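Local coordinates for HydG protein (Carboxydothermus hydrogenoformans, PDB 4RTB), which is a radical SAM maturase of [FeFe]-hydrogenase, a CO and CN synthase that carries a [4Fe-4S] cluster and S-adenosylmethionine, at residues 424-429 with 445-450. Numbering follows the deposited sequence.
Sequences FSFVEY and NGYLLQ
Leu448 reaches from segment 445-450 into the angle between Phe426 and Val427 of segment 424-429. Its CB points toward the facing helix. CG lies anti to the carbonyl carbon (chi1 -77°), and this turn brings the fork of the side chain up against both residues. CG itself meets the Phe426 ring at its edge, in the ring plane, with CD1 of Phe426 3.7 Å away. Both methyls touch the ring, and CD1 also reaches Val427. CD2 touches the same Phe426 CD1 at 3.6 Å, again near the ring plane. CD1 of Leu448 goes to CG2 of Val427, 3.5 Å away, and also lies 3.8 Å from CD1 of Phe426. With CG anti to the backbone N (chi1 -174°), the Phe426 ring is carried toward the facing helix, and its CD1 side meets the leucine edge-on. Farther along the ring, CE1 of Phe426 comes within 4.4 Å of CD1 of Tyr447, a looser and oblique approach. All these contacts are apolar. Cutting Leu448 back to an alanine would remove CG and both methyls, and is likely to open a gap between the helices and leave the Phe426 edge and Val427 CG2 without their shared partner.

The two segments run nearly antiparallel, at 163°. Their short axes come no closer than 11.0 Å, so large side chains bridge the space. The contact joins helices 419-432 and 438-454, an antiparallel helical hairpin near the C-terminus, away from the cluster and S-adenosylmethionine sites. On one flank, Phe426 and Tyr447 both pack on Ile383 of helix 375-384 and on Leu388 of strand 388-390, which lie against this side of the hairpin. On another, Val427 rests on Ile468 of helix 459-468, the last modelled helix.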
loop_
_atom_site.group_PDB
_atom_site.type_symbol
_atom_site.label_atom_id
_atom_site.label_comp_id
_atom_site.label_asym_id
_atom_site.label_seq_id
_atom_site.Cartn_x
_atom_site.Cartn_y
_atom_site.Cartn_z
ATOM N N PHE A 424 12.173 1.674 -18.456
ATOM C CA PHE A 424 11.481 2.294 -19.576
ATOM C C PHE A 424 10.237 3.064 -19.161
ATOM O O PHE A 424 9.857 4.023 -19.832
ATOM C CB PHE A 424 11.131 1.244 -20.626
ATOM C CG PHE A 424 12.295 0.868 -21.485
ATOM C CD1 PHE A 424 12.776 1.753 -22.435
ATOM C CD2 PHE A 424 12.933 -0.350 -21.326
ATOM C CE1 PHE A 424 13.857 1.424 -23.223
ATOM C CE2 PHE A 424 14.017 -0.686 -22.112
ATOM C CZ PHE A 424 14.480 0.205 -23.061
ATOM N N SER A 425 9.605 2.664 -18.063
ATOM C CA SER A 425 8.496 3.452 -17.540
ATOM C C SER A 425 9.024 4.823 -17.128
ATOM O O SER A 425 8.425 5.862 -17.442
ATOM C CB SER A 425 7.815 2.749 -16.363
ATOM O OG SER A 425 8.682 2.641 -15.249
ATOM N N PHE A 426 10.170 4.823 -16.451
ATOM C CA PHE A 426 10.799 6.073 -16.040
ATOM C C PHE A 426 11.291 6.870 -17.248
ATOM O O PHE A 426 11.259 8.103 -17.240
ATOM C CB PHE A 426 11.954 5.800 -15.077
ATOM C CG PHE A 426 12.567 7.044 -14.500
ATOM C CD1 PHE A 426 13.899 7.347 -14.729
ATOM C CD2 PHE A 426 11.808 7.915 -13.734
ATOM C CE1 PHE A 426 14.467 8.493 -14.199
ATOM C CE2 PHE A 426 12.368 9.062 -13.203
ATOM C CZ PHE A 426 13.699 9.351 -13.436
ATOM N N VAL A 427 11.741 6.165 -18.282
ATOM C CA VAL A 427 12.139 6.808 -19.529
ATOM C C VAL A 427 10.951 7.571 -20.100
ATOM O O VAL A 427 11.068 8.746 -20.449
ATOM C CB VAL A 427 12.656 5.788 -20.576
ATOM C CG1 VAL A 427 12.793 6.446 -21.940
ATOM C CG2 VAL A 427 13.986 5.192 -20.147
ATOM N N GLU A 428 9.805 6.899 -20.170
ATOM C CA GLU A 428 8.584 7.510 -20.687
ATOM C C GLU A 428 8.174 8.720 -19.862
ATOM O O GLU A 428 7.749 9.743 -20.411
ATOM C CB GLU A 428 7.441 6.498 -20.723
ATOM C CG GLU A 428 6.134 7.084 -21.225
ATOM C CD GLU A 428 5.217 6.035 -21.808
ATOM O OE1 GLU A 428 5.561 4.840 -21.729
ATOM O OE2 GLU A 428 4.156 6.407 -22.351
ATOM N N TYR A 429 8.298 8.601 -18.544
ATOM C CA TYR A 429 8.033 9.740 -17.675
ATOM C C TYR A 429 8.917 10.923 -18.046
ATOM O O TYR A 429 8.427 12.039 -18.224
ATOM C CB TYR A 429 8.251 9.383 -16.205
ATOM C CG TYR A 429 8.126 10.583 -15.295
ATOM C CD1 TYR A 429 9.251 11.266 -14.850
ATOM C CD2 TYR A 429 6.880 11.051 -14.901
ATOM C CE1 TYR A 429 9.139 12.371 -14.028
ATOM C CE2 TYR A 429 6.757 12.154 -14.079
ATOM C CZ TYR A 429 7.890 12.809 -13.645
ATOM O OH TYR A 429 7.772 13.909 -12.824
ATOM N N ASN A 445 18.010 11.515 -17.276
ATOM C CA ASN A 445 18.796 10.857 -18.312
ATOM C C ASN A 445 20.129 10.365 -17.753
ATOM O O ASN A 445 20.485 9.196 -17.917
ATOM C CB ASN A 445 19.025 11.809 -19.487
ATOM C CG ASN A 445 19.528 11.101 -20.734
ATOM O OD1 ASN A 445 20.312 10.153 -20.657
ATOM N ND2 ASN A 445 19.077 11.563 -21.893
ATOM N N GLY A 446 20.853 11.260 -17.086
ATOM C CA GLY A 446 22.129 10.915 -16.483
ATOM C C GLY A 446 22.026 9.758 -15.507
ATOM O O GLY A 446 22.815 8.805 -15.565
ATOM N N TYR A 447 21.047 9.839 -14.609
ATOM C CA TYR A 447 20.794 8.767 -13.652
ATOM C C TYR A 447 20.590 7.428 -14.358
ATOM O O TYR A 447 21.230 6.428 -14.011
ATOM C CB TYR A 447 19.572 9.091 -12.788
ATOM C CG TYR A 447 19.181 7.971 -11.849
ATOM C CD1 TYR A 447 18.162 7.085 -12.178
ATOM C CD2 TYR A 447 19.838 7.793 -10.639
ATOM C CE1 TYR A 447 17.806 6.058 -11.324
ATOM C CE2 TYR A 447 19.489 6.768 -9.779
ATOM C CZ TYR A 447 18.472 5.903 -10.127
ATOM O OH TYR A 447 18.120 4.880 -9.276
ATOM N N LEU A 448 19.701 7.418 -15.348
ATOM C CA LEU A 448 19.420 6.206 -16.108
ATOM C C LEU A 448 20.678 5.655 -16.761
ATOM O O LEU A 448 20.879 4.443 -16.808
ATOM C CB LEU A 448 18.357 6.469 -17.171
ATOM C CG LEU A 448 16.916 6.558 -16.678
ATOM C CD1 LEU A 448 16.006 6.920 -17.831
ATOM C CD2 LEU A 448 16.479 5.248 -16.042
ATOM N N LEU A 449 21.522 6.552 -17.263
ATOM C CA LEU A 449 22.806 6.156 -17.830
ATOM C C LEU A 449 23.664 5.441 -16.788
ATOM O O LEU A 449 24.255 4.396 -17.074
ATOM C CB LEU A 449 23.550 7.372 -18.384
ATOM C CG LEU A 449 22.911 8.061 -19.591
ATOM C CD1 LEU A 449 23.690 9.310 -19.977
ATOM C CD2 LEU A 449 22.807 7.099 -20.765
ATOM N N GLN A 450 23.725 6.004 -15.582
ATOM C CA GLN A 450 24.508 5.403 -14.501
ATOM C C GLN A 450 24.014 4.002 -14.149
ATOM O O GLN A 450 24.805 3.054 -14.057
ATOM C CB GLN A 450 24.475 6.287 -13.254
ATOM C CG GLN A 450 25.287 7.563 -13.375
ATOM C CD GLN A 450 26.762 7.295 -13.603
ATOM O OE1 GLN A 450 27.295 7.573 -14.677
ATOM N NE2 GLN A 450 27.430 6.753 -12.590
#